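Local coordinates for protein EST1E (Clostridium proteoclasticum, PDB 2WTN) that probably hydrolyses feruloyl esters as a serine esterase of the alpha/beta-hydrolase clan, and is seen here with ferulic acid, the likely product, bound, at residues B[32-37]-B[61-66]; B[77-82]-B[107-112]; B[136-141]-B[177-182]. All coordinates share one frame; numbering follows the deposited sequence. Where two conformers were deposited one is given.

Contact 1 of 3, residues B[32-37]-B[61-66]. With FER (3-(4-hydroxy-3-methoxyphenyl)-2-propenoic acid), chain H.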
loop_
_atom_site.group_PDB
_atom_site.type_symbol
_atom_site.label_atom_id
_atom_site.label_comp_id
_atom_site.label_asym_id
_atom_site.label_seq_id
_atom_site.Cartn_x
_atom_site.Cartn_y
_atom_site.Cartn_z
ATOM N N ILE B 32 6.179 -4.734 18.102
ATOM C CA ILE B 32 4.945 -4.250 18.753
ATOM C C ILE B 32 4.575 -2.890 18.114
ATOM O O ILE B 32 5.374 -1.975 18.105
ATOM C CB ILE B 32 5.123 -4.099 20.289
ATOM C CG1 ILE B 32 5.514 -5.408 20.967
ATOM C CG2 ILE B 32 3.829 -3.686 20.953
ATOM C CD1 ILE B 32 5.750 -5.269 22.409
ATOM N N ILE B 33 3.374 -2.832 17.527
ATOM C CA ILE B 33 2.830 -1.710 16.833
ATOM C C ILE B 33 1.561 -1.163 17.588
ATOM O O ILE B 33 0.561 -1.915 17.879
ATOM C CB ILE B 33 2.474 -2.073 15.356
ATOM C CG1 ILE B 33 3.625 -2.828 14.651
ATOM C CG2 ILE B 33 2.001 -0.856 14.580
ATOM C CD1 ILE B 33 4.952 -2.076 14.406
ATOM N N HIS B 34 1.642 0.133 17.941
ATOM C CA HIS B 34 0.563 0.884 18.628
ATOM C C HIS B 34 -0.594 1.164 17.585
ATOM O O HIS B 34 -0.513 0.796 16.381
ATOM C CB HIS B 34 1.143 2.245 19.153
ATOM C CG HIS B 34 1.622 3.116 18.023
ATOM N ND1 HIS B 34 0.759 3.872 17.268
ATOM C CD2 HIS B 34 2.844 3.290 17.467
ATOM C CE1 HIS B 34 1.426 4.456 16.281
ATOM N NE2 HIS B 34 2.695 4.130 16.382
ATOM N N GLY B 35 -1.675 1.768 18.081
ATOM C CA GLY B 35 -2.843 2.108 17.295
ATOM C C GLY B 35 -2.972 3.553 16.909
ATOM O O GLY B 35 -2.028 4.330 17.038
ATOM N N PHE B 36 -4.139 3.872 16.350
ATOM C CA PHE B 36 -4.475 5.163 15.706
ATOM C C PHE B 36 -4.491 6.226 16.819
ATOM O O PHE B 36 -5.204 6.082 17.805
ATOM C CB PHE B 36 -5.859 4.960 15.021
ATOM C CG PHE B 36 -6.478 6.148 14.375
ATOM C CD1 PHE B 36 -6.268 6.401 13.000
ATOM C CD2 PHE B 36 -7.375 6.977 15.108
ATOM C CE1 PHE B 36 -6.973 7.473 12.349
ATOM C CE2 PHE B 36 -8.032 8.075 14.534
ATOM C CZ PHE B 36 -7.836 8.337 13.144
ATOM N N THR B 37 -3.693 7.264 16.631
ATOM C CA THR B 37 -3.286 8.305 17.627
ATOM C C THR B 37 -2.468 7.821 18.826
ATOM O O THR B 37 -2.121 8.631 19.701
ATOM C CB THR B 37 -4.461 9.156 18.175
ATOM O OG1 THR B 37 -5.183 8.393 19.110
ATOM C CG2 THR B 37 -5.411 9.608 17.075
ATOM N N ARG B 61 9.490 -1.983 19.980
ATOM C CA ARG B 61 8.328 -1.141 19.817
ATOM C C ARG B 61 8.621 -0.046 18.812
ATOM O O ARG B 61 9.680 0.617 18.879
ATOM C CB ARG B 61 7.875 -0.505 21.103
ATOM C CG ARG B 61 7.585 -1.426 22.193
ATOM C CD ARG B 61 7.439 -0.564 23.480
ATOM N NE ARG B 61 8.732 -0.259 24.074
ATOM C CZ ARG B 61 8.918 0.738 24.941
ATOM N NH1 ARG B 61 7.923 1.557 25.301
ATOM N NH2 ARG B 61 10.115 0.908 25.463
ATOM N N ALA B 62 7.741 0.143 17.843
ATOM C CA ALA B 62 7.988 1.168 16.845
ATOM C C ALA B 62 6.847 2.142 16.666
ATOM O O ALA B 62 5.693 1.737 16.549
ATOM C CB ALA B 62 8.352 0.532 15.478
ATOM N N ASP B 63 7.180 3.444 16.662
ATOM C CA ASP B 63 6.258 4.488 16.298
ATOM C C ASP B 63 6.098 4.560 14.756
ATOM O O ASP B 63 7.059 4.771 14.023
ATOM C CB ASP B 63 6.686 5.835 16.827
ATOM C CG ASP B 63 6.617 5.942 18.345
ATOM O OD1 ASP B 63 5.913 5.176 19.050
ATOM O OD2 ASP B 63 7.243 6.897 18.859
ATOM N N MET B 64 4.834 4.464 14.297
ATOM C CA MET B 64 4.484 4.498 12.874
ATOM C C MET B 64 4.397 5.957 12.390
ATOM O O MET B 64 4.331 6.897 13.217
ATOM C CB MET B 64 3.160 3.808 12.642
ATOM C CG MET B 64 3.061 2.360 13.129
ATOM S SD MET B 64 4.045 1.279 12.073
ATOM C CE MET B 64 5.733 1.290 12.793
ATOM N N TYR B 65 4.350 6.112 11.068
ATOM C CA TYR B 65 4.269 7.405 10.402
ATOM C C TYR B 65 3.200 8.238 11.095
ATOM O O TYR B 65 2.074 7.739 11.423
ATOM C CB TYR B 65 3.893 7.229 8.939
ATOM C CG TYR B 65 3.816 8.483 8.105
ATOM C CD1 TYR B 65 4.737 8.724 7.134
ATOM C CD2 TYR B 65 2.822 9.396 8.274
ATOM C CE1 TYR B 65 4.682 9.861 6.349
ATOM C CE2 TYR B 65 2.791 10.564 7.560
ATOM C CZ TYR B 65 3.702 10.772 6.584
ATOM O OH TYR B 65 3.638 11.890 5.841
ATOM N N GLY B 66 3.574 9.506 11.354
ATOM C CA GLY B 66 2.717 10.474 11.965
ATOM C C GLY B 66 2.330 10.247 13.373
ATOM O O GLY B 66 1.339 10.853 13.836
HETATM C C4 FER H . -12.453 3.976 13.723
HETATM C C5 FER H . -12.388 3.111 14.815
HETATM C C6 FER H . -11.152 2.738 15.348
HETATM C C3 FER H . -11.260 4.463 13.162
HETATM C C2 FER H . -10.008 4.070 13.696
HETATM C C1 FER H . -9.956 3.213 14.793
HETATM C C10 FER H . -9.991 5.490 11.540
HETATM C C7 FER H . -8.724 2.823 15.279
HETATM C C8 FER H . -8.482 2.903 16.633
HETATM C C9 FER H . -7.231 2.549 17.230
HETATM O O1 FER H . -6.284 2.114 16.519
HETATM O O2 FER H . -7.144 2.726 18.479
HETATM O O4 FER H . -13.671 4.333 13.216
HETATM O O3 FER H . -11.315 5.336 12.102
HETATM O O HOH W 1 4.393 0.479 19.539
#
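The carbonyl oxygen of Ile-32 takes two hydrogen bonds, from Ala-62 N and a water, and a weaker CA-H...O contact from Arg-61. Ala-62 N donates to Ile-32 O at 3.2 Å, almost in line with the carbonyl (C=O...N angle 172°), and water 1 donates to the same Ile-32 O at 3.0 Å. This is the end of the parallel pairing of strands 27-33 and 58-62, the two strands of a right-handed beta-alpha-beta unit in the alpha/beta-hydrolase sheet. Beyond the strand ends the imidazole of His-34 spans the gap between the chains. With its CG lying between the backbone N and the carbonyl carbon (chi1 63°), the ring turns its edge to the loop 63-66. Met-64 N donates to His-34 NE2 at 3.0 Å, nearly straight and close to the ring plane. At the other nitrogen, His-34 ND1 donates to Gly-35 O at 2.8 Å, again in the ring plane; two bonds thus fix the ring's rotation, consistent with a proton on ND1 and an accepting NE2. The ring of His-67 packs against that of His-34. On the face of the sheet that carries Ile-33 and Ala-62, Met-64, bent at chi2 and chi3, runs across Ile-33 at about a right angle: its CG meets Ile-33 CG2 at 3.7 Å, while its methyl CE lies near Ile-33 CD1. Trp-82 and Ile-86 of helix 79-93 cover this patch. The far end of segment 32-37 reaches the ligand: the backbone N of Phe-36 donates to ferulic acid O1 at 2.8 Å, as one arm of an oxyanion hole would, and one face of the Phe-36 ring carries the ligand's methoxy carbon C10, 3.7 Å above its plane and toward the rim.

Contact 2 of 3, residues B[77-82]-B[107-112]. With FER (3-(4-hydroxy-3-methoxyphenyl)-2-propenoic acid), chain H.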
loop_
_atom_site.group_PDB
_atom_site.type_symbol
_atom_site.label_atom_id
_atom_site.label_comp_id
_atom_site.label_asym_id
_atom_site.label_seq_id
_atom_site.Cartn_x
_atom_site.Cartn_y
_atom_site.Cartn_z
ATOM N N HIS B 77 -0.957 10.064 7.284
ATOM C CA HIS B 77 -0.728 8.632 7.441
ATOM C C HIS B 77 -1.860 7.845 6.752
ATOM O O HIS B 77 -3.004 8.352 6.621
ATOM C CB HIS B 77 -0.561 8.280 8.924
ATOM C CG HIS B 77 -1.798 7.765 9.628
ATOM N ND1 HIS B 77 -2.678 8.591 10.297
ATOM C CD2 HIS B 77 -2.230 6.491 9.844
ATOM C CE1 HIS B 77 -3.619 7.846 10.861
ATOM N NE2 HIS B 77 -3.340 6.576 10.630
ATOM N N THR B 78 -1.480 6.689 6.206
ATOM C CA THR B 78 -2.377 5.694 5.643
ATOM C C THR B 78 -1.850 4.306 6.051
ATOM O O THR B 78 -0.692 4.100 6.501
ATOM C CB THR B 78 -2.447 5.728 4.123
ATOM O OG1 THR B 78 -1.217 5.209 3.569
ATOM C CG2 THR B 78 -2.658 7.174 3.651
ATOM N N LEU B 79 -2.692 3.332 5.790
ATOM C CA LEU B 79 -2.320 1.967 6.074
ATOM C C LEU B 79 -1.168 1.474 5.201
ATOM O O LEU B 79 -0.413 0.636 5.644
ATOM C CB LEU B 79 -3.543 1.081 5.972
ATOM C CG LEU B 79 -4.461 1.261 7.145
ATOM C CD1 LEU B 79 -5.790 0.588 6.944
ATOM C CD2 LEU B 79 -3.840 0.716 8.383
ATOM N N PHE B 80 -1.061 1.981 3.973
ATOM C CA PHE B 80 0.033 1.615 3.141
ATOM C C PHE B 80 1.411 2.140 3.693
ATOM O O PHE B 80 2.439 1.464 3.580
ATOM C CB PHE B 80 -0.121 2.233 1.784
ATOM C CG PHE B 80 -1.112 1.553 0.795
ATOM C CD1 PHE B 80 -1.759 0.346 1.016
ATOM C CD2 PHE B 80 -1.403 2.277 -0.397
ATOM C CE1 PHE B 80 -2.629 -0.183 0.026
ATOM C CE2 PHE B 80 -2.256 1.745 -1.383
ATOM C CZ PHE B 80 -2.838 0.490 -1.152
ATOM N N LYS B 81 1.393 3.366 4.252
ATOM C CA LYS B 81 2.569 3.971 4.931
ATOM C C LYS B 81 2.894 3.127 6.123
ATOM O O LYS B 81 4.044 2.713 6.283
ATOM C CB LYS B 81 2.333 5.455 5.274
ATOM C CG LYS B 81 2.325 6.363 4.033
ATOM C CD LYS B 81 2.050 7.862 4.416
ATOM C CE LYS B 81 1.787 8.700 3.163
ATOM N NZ LYS B 81 1.665 10.176 3.380
ATOM N N TRP B 82 1.894 2.798 6.926
ATOM C CA TRP B 82 2.163 1.940 8.107
ATOM C C TRP B 82 2.773 0.561 7.717
ATOM O O TRP B 82 3.768 0.042 8.329
ATOM C CB TRP B 82 0.933 1.788 8.896
ATOM C CG TRP B 82 0.703 2.922 9.878
ATOM C CD1 TRP B 82 1.029 4.260 9.682
ATOM C CD2 TRP B 82 0.109 2.830 11.133
ATOM N NE1 TRP B 82 0.722 4.975 10.804
ATOM C CE2 TRP B 82 0.151 4.121 11.721
ATOM C CE3 TRP B 82 -0.422 1.741 11.902
ATOM C CZ2 TRP B 82 -0.313 4.376 13.020
ATOM C CZ3 TRP B 82 -0.897 1.994 13.173
ATOM C CH2 TRP B 82 -0.812 3.313 13.746
ATOM N N HIS B 107 -1.758 -3.373 18.831
ATOM C CA HIS B 107 -3.031 -2.983 19.426
ATOM C C HIS B 107 -3.881 -2.137 18.472
ATOM O O HIS B 107 -3.400 -1.139 17.894
ATOM C CB HIS B 107 -2.833 -2.256 20.770
ATOM C CG HIS B 107 -4.120 -1.926 21.465
ATOM N ND1 HIS B 107 -4.683 -0.679 21.399
ATOM C CD2 HIS B 107 -4.982 -2.693 22.174
ATOM C CE1 HIS B 107 -5.845 -0.687 22.034
ATOM N NE2 HIS B 107 -6.046 -1.894 22.533
ATOM N N SER B 108 -5.106 -2.587 18.242
ATOM C CA SER B 108 -6.150 -1.788 17.528
ATOM C C SER B 108 -5.796 -1.601 16.083
ATOM O O SER B 108 -5.586 -2.580 15.397
ATOM C CB SER B 108 -6.374 -0.519 18.271
ATOM O OG SER B 108 -7.641 0.047 17.920
ATOM N N GLN B 109 -5.594 -0.383 15.595
ATOM C CA GLN B 109 -5.110 -0.239 14.240
ATOM C C GLN B 109 -3.774 -0.937 14.019
ATOM O O GLN B 109 -3.520 -1.446 12.915
ATOM C CB GLN B 109 -5.055 1.208 13.803
ATOM C CG GLN B 109 -4.563 1.416 12.349
ATOM C CD GLN B 109 -4.680 2.865 11.849
ATOM O OE1 GLN B 109 -5.800 3.320 11.551
ATOM N NE2 GLN B 109 -3.505 3.560 11.662
ATOM N N GLY B 110 -2.943 -1.007 15.044
ATOM C CA GLY B 110 -1.665 -1.767 15.015
ATOM C C GLY B 110 -1.879 -3.268 15.045
ATOM O O GLY B 110 -1.077 -4.028 14.452
ATOM N N GLY B 111 -2.982 -3.693 15.655
ATOM C CA GLY B 111 -3.494 -5.100 15.573
ATOM C C GLY B 111 -3.864 -5.503 14.149
ATOM O O GLY B 111 -3.426 -6.562 13.673
ATOM N N LEU B 112 -4.651 -4.640 13.474
ATOM C CA LEU B 112 -4.880 -4.792 12.050
ATOM C C LEU B 112 -3.626 -4.802 11.239
ATOM O O LEU B 112 -3.421 -5.702 10.374
ATOM C CB LEU B 112 -5.889 -3.737 11.495
ATOM C CG LEU B 112 -6.000 -3.662 9.946
ATOM C CD1 LEU B 112 -6.568 -4.909 9.385
ATOM C CD2 LEU B 112 -6.817 -2.483 9.516
HETATM C C4 FER H . -12.453 3.976 13.723
HETATM C C5 FER H . -12.388 3.111 14.815
HETATM C C6 FER H . -11.152 2.738 15.348
HETATM C C3 FER H . -11.260 4.463 13.162
HETATM C C2 FER H . -10.008 4.070 13.696
HETATM C C1 FER H . -9.956 3.213 14.793
HETATM C C10 FER H . -9.991 5.490 11.540
HETATM C C7 FER H . -8.724 2.823 15.279
HETATM C C8 FER H . -8.482 2.903 16.633
HETATM C C9 FER H . -7.231 2.549 17.230
HETATM O O1 FER H . -6.284 2.114 16.519
HETATM O O2 FER H . -7.144 2.726 18.479
HETATM O O4 FER H . -13.671 4.333 13.216
HETATM O O3 FER H . -11.315 5.336 12.102
#
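One face of the Trp-82 indole is roofed by the amide nitrogen of Gln-109, whose NE2 lies 3.2 Å above the ring plane over the six-membered ring, with His-77 NE2 higher and toward the rim on the same face. Gly-110 N meets the indole at its edge, and the indole NE1 is bonded to Tyr-65 O. The amide of Gln-109 stands nearly upright on the indole, the two planes 78° apart. Its nitrogen also donates to the imidazole edge of His-77: Gln-109 NE2 to His-77 NE2 is 3.2 Å and almost straight, lying in the amide plane but tilted from that of the ring. The side chain gets there fully stretched, CG anti to the backbone N (chi1 -179°). Both ends of the group are held, since Gln-109 OE1 bonds to Tyr-172 OH and His-77 ND1 to Phe-74 O, which settles the rotation of amide and ring. Alongside the amide chain, Leu-79 lays CD2 against Gln-109 CG at 4.1 Å and turns CD1 to Leu-112 CD2, so the starts of helices 79-93 and 109-120 are joined by one polar and one apolar patch. Thr-78 caps the first helix, its OG1 accepting from Lys-81 N. At the start of the second, Gln-109 N donates to ferulic acid O1 at 2.8 Å, while Ser-108, in a strained backbone conformation (phi 68°), sits beside the ligand's acid group and bonds to His-228. This sharp strand-to-helix turn matches the nucleophile elbow of alpha/beta hydrolases, with Ser-108 probably the nucleophile.

Contact 3 of 3, residues B[136-141]-B[177-182]. With FER (3-(4-hydroxy-3-methoxyphenyl)-2-propenoic acid), chain H.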
loop_
_atom_site.group_PDB
_atom_site.type_symbol
_atom_site.label_atom_id
_atom_site.label_comp_id
_atom_site.label_asym_id
_atom_site.label_seq_id
_atom_site.Cartn_x
_atom_site.Cartn_y
_atom_site.Cartn_z
ATOM N N MET B 136 -12.078 -4.145 11.265
ATOM C CA MET B 136 -13.226 -3.639 10.502
ATOM C C MET B 136 -12.959 -2.309 9.775
ATOM O O MET B 136 -13.761 -1.873 9.002
ATOM C CB MET B 136 -14.417 -3.435 11.441
ATOM C CG MET B 136 -14.363 -2.189 12.356
ATOM S SD MET B 136 -12.982 -2.111 13.538
ATOM C CE MET B 136 -13.243 -0.395 14.008
ATOM N N ILE B 137 -11.806 -1.696 9.998
ATOM C CA ILE B 137 -11.547 -0.406 9.394
ATOM C C ILE B 137 -11.760 -0.431 7.852
ATOM O O ILE B 137 -12.371 0.510 7.309
ATOM C CB ILE B 137 -10.124 0.137 9.783
ATOM C CG1 ILE B 137 -10.106 0.696 11.221
ATOM C CG2 ILE B 137 -9.586 1.181 8.723
ATOM C CD1 ILE B 137 -8.653 0.969 11.778
ATOM N N PRO B 138 -11.191 -1.397 7.132
ATOM C CA PRO B 138 -11.460 -1.319 5.654
ATOM C C PRO B 138 -12.941 -1.453 5.269
ATOM O O PRO B 138 -13.408 -0.684 4.400
ATOM C CB PRO B 138 -10.601 -2.433 5.070
ATOM C CG PRO B 138 -9.465 -2.574 6.076
ATOM C CD PRO B 138 -10.135 -2.377 7.430
ATOM N N GLU B 139 -13.682 -2.311 5.979
ATOM C CA GLU B 139 -15.117 -2.508 5.704
ATOM C C GLU B 139 -15.896 -1.227 6.001
ATOM O O GLU B 139 -16.696 -0.826 5.161
ATOM C CB GLU B 139 -15.724 -3.712 6.499
ATOM C CG GLU B 139 -17.242 -4.073 6.059
ATOM C CD GLU B 139 -17.431 -4.335 4.449
ATOM O OE1 GLU B 139 -18.374 -3.745 3.798
ATOM O OE2 GLU B 139 -16.631 -5.111 3.821
ATOM N N ILE B 140 -15.647 -0.578 7.149
ATOM C CA ILE B 140 -16.380 0.687 7.443
ATOM C C ILE B 140 -15.892 1.901 6.609
ATOM O O ILE B 140 -16.659 2.853 6.376
ATOM C CB ILE B 140 -16.456 1.078 8.899
ATOM C CG1 ILE B 140 -15.119 1.534 9.448
ATOM C CG2 ILE B 140 -17.026 -0.097 9.736
ATOM C CD1 ILE B 140 -15.095 1.749 10.965
ATOM N N ALA B 141 -14.642 1.868 6.136
ATOM C CA ALA B 141 -14.226 2.791 5.083
ATOM C C ALA B 141 -15.025 2.615 3.739
ATOM O O ALA B 141 -15.436 3.610 3.072
ATOM C CB ALA B 141 -12.729 2.663 4.868
ATOM N N GLN B 177 -10.123 1.449 1.885
ATOM C CA GLN B 177 -11.121 0.751 1.093
ATOM C C GLN B 177 -10.525 -0.356 0.279
ATOM O O GLN B 177 -11.187 -1.337 -0.062
ATOM C CB GLN B 177 -11.825 1.714 0.130
ATOM C CG GLN B 177 -12.702 2.683 0.870
ATOM C CD GLN B 177 -13.563 3.555 -0.058
ATOM O OE1 GLN B 177 -13.234 3.719 -1.238
ATOM N NE2 GLN B 177 -14.604 4.233 0.530
ATOM N N THR B 178 -9.260 -0.247 -0.053
ATOM C CA THR B 178 -8.697 -1.306 -0.945
ATOM C C THR B 178 -8.368 -2.637 -0.265
ATOM O O THR B 178 -8.157 -3.634 -0.970
ATOM C CB THR B 178 -7.428 -0.845 -1.693
ATOM O OG1 THR B 178 -6.320 -0.808 -0.774
ATOM C CG2 THR B 178 -7.628 0.461 -2.278
ATOM N N ILE B 179 -8.317 -2.689 1.070
ATOM C CA ILE B 179 -7.714 -3.784 1.756
ATOM C C ILE B 179 -8.769 -4.853 2.125
ATOM O O ILE B 179 -9.766 -4.534 2.701
ATOM C CB ILE B 179 -6.957 -3.305 3.038
ATOM C CG1 ILE B 179 -5.787 -2.394 2.612
ATOM C CG2 ILE B 179 -6.451 -4.568 3.944
ATOM C CD1 ILE B 179 -5.157 -1.668 3.787
ATOM N N ARG B 180 -8.558 -6.071 1.641
ATOM C CA ARG B 180 -9.440 -7.203 1.927
ATOM C C ARG B 180 -8.821 -7.971 3.044
ATOM O O ARG B 180 -7.986 -8.844 2.816
ATOM C CB ARG B 180 -9.562 -8.143 0.731
ATOM C CG ARG B 180 -9.883 -7.432 -0.544
ATOM C CD ARG B 180 -10.964 -6.387 -0.396
ATOM N NE ARG B 180 -12.192 -6.939 0.140
ATOM C CZ ARG B 180 -13.391 -6.516 -0.215
ATOM N NH1 ARG B 180 -13.506 -5.548 -1.119
ATOM N NH2 ARG B 180 -14.471 -7.079 0.326
ATOM N N VAL B 181 -9.195 -7.593 4.257
ATOM C CA VAL B 181 -8.566 -8.178 5.455
ATOM C C VAL B 181 -8.639 -9.709 5.402
ATOM O O VAL B 181 -7.708 -10.423 5.806
ATOM C CB VAL B 181 -9.193 -7.647 6.739
ATOM C CG1 VAL B 181 -8.554 -8.279 7.931
ATOM C CG2 VAL B 181 -9.145 -6.053 6.826
ATOM N N GLU B 182 -9.789 -10.237 4.958
ATOM C CA GLU B 182 -9.996 -11.689 4.958
ATOM C C GLU B 182 -8.953 -12.443 4.168
ATOM O O GLU B 182 -8.664 -13.577 4.505
ATOM C CB GLU B 182 -11.419 -12.009 4.411
ATOM C CG GLU B 182 -12.588 -11.361 5.265
ATOM C CD GLU B 182 -12.723 -9.775 5.263
ATOM O OE1 GLU B 182 -12.251 -9.027 4.345
ATOM O OE2 GLU B 182 -13.348 -9.292 6.244
HETATM C C4 FER H . -12.453 3.976 13.723
HETATM C C5 FER H . -12.388 3.111 14.815
HETATM C C6 FER H . -11.152 2.738 15.348
HETATM C C3 FER H . -11.260 4.463 13.162
HETATM C C2 FER H . -10.008 4.070 13.696
HETATM C C1 FER H . -9.956 3.213 14.793
HETATM C C10 FER H . -9.991 5.490 11.540
HETATM C C7 FER H . -8.724 2.823 15.279
HETATM C C8 FER H . -8.482 2.903 16.633
HETATM C C9 FER H . -7.231 2.549 17.230
HETATM O O1 FER H . -6.284 2.114 16.519
HETATM O O2 FER H . -7.144 2.726 18.479
HETATM O O4 FER H . -13.671 4.333 13.216
HETATM O O3 FER H . -11.315 5.336 12.102
#
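Helix 137-143 runs past segment 177-182, which leads into helix 181-187, the backbones coming closest where Pro-138 CA lies 5.0 Å from Gln-177 CA. The pyrrolidine ring of Pro-138 points at segment 177-182 and carries most of the apolar contact. Its CB abuts the carbonyl of Ile-179, at 3.3 Å from Ile-179 O, and its CG touches Val-181 CG2 at 3.6 Å, the two side chains crossing at about a right angle. The branch of Val-181 that does this sits anti to its own carbonyl carbon, while CG1 takes the place anti to the backbone N (chi1 179°). Ile-179 adds its CB, 4.0 Å from Pro-138 CG, and Leu-112 of helix 109-120 packs on both Pro-138 and Val-181. One turn further along, Ala-141 lays its methyl on Gln-177 CG. Both segments belong to the stretch between strands 125-131 and 192-197, the place where many alpha/beta hydrolases insert the cap that covers the active site. Here the polar link is made by Gln-177: its extended chain brings NE2 to Ala-141 O at 2.7 Å, the bond straight and in the amide plane. The donor nevertheless stands well above the carbonyl plane, 47° out of it. Gln-177 NE2 also bonds to Pro-153 O, and Gln-177 OE1 to Arg-122 of the second subunit, so the amide is held at both ends. Arg-142 reaches back to bond the carbonyls of Gln-177 and Ile-179, its guanidinium paired with Glu-139. Other side chains of segment 136-141 face the ligand: Met-136 CE lies 3.7 Å from ferulic acid C5, Ile-137 CD1 lies near C2, and Ile-140 CD1 is 3.7 Å from the phenol oxygen O4.

Overall arrangement
From the N terminus, strand 27-33 passes through helix 43-54 to strand 58-62, and contact 1 closes that loop. The chain then enters helix 79-93, runs through strand 99-107 and turns into helix 109-120, where contact 2 closes a second loop. Strand 125-131 follows, and contact 3 closes the third, between helix 137-143 and the start of helix 181-187. The three loops come in series, with no nesting or crossing. Contacts 1 and 2 touch, whereas contacts 1 and 3 stay about 6 Å apart at their nearest atoms. Contact 2 also packs on contact 3, linking the strand ends to the region beside the bound ligand, and all three border the ferulic acid.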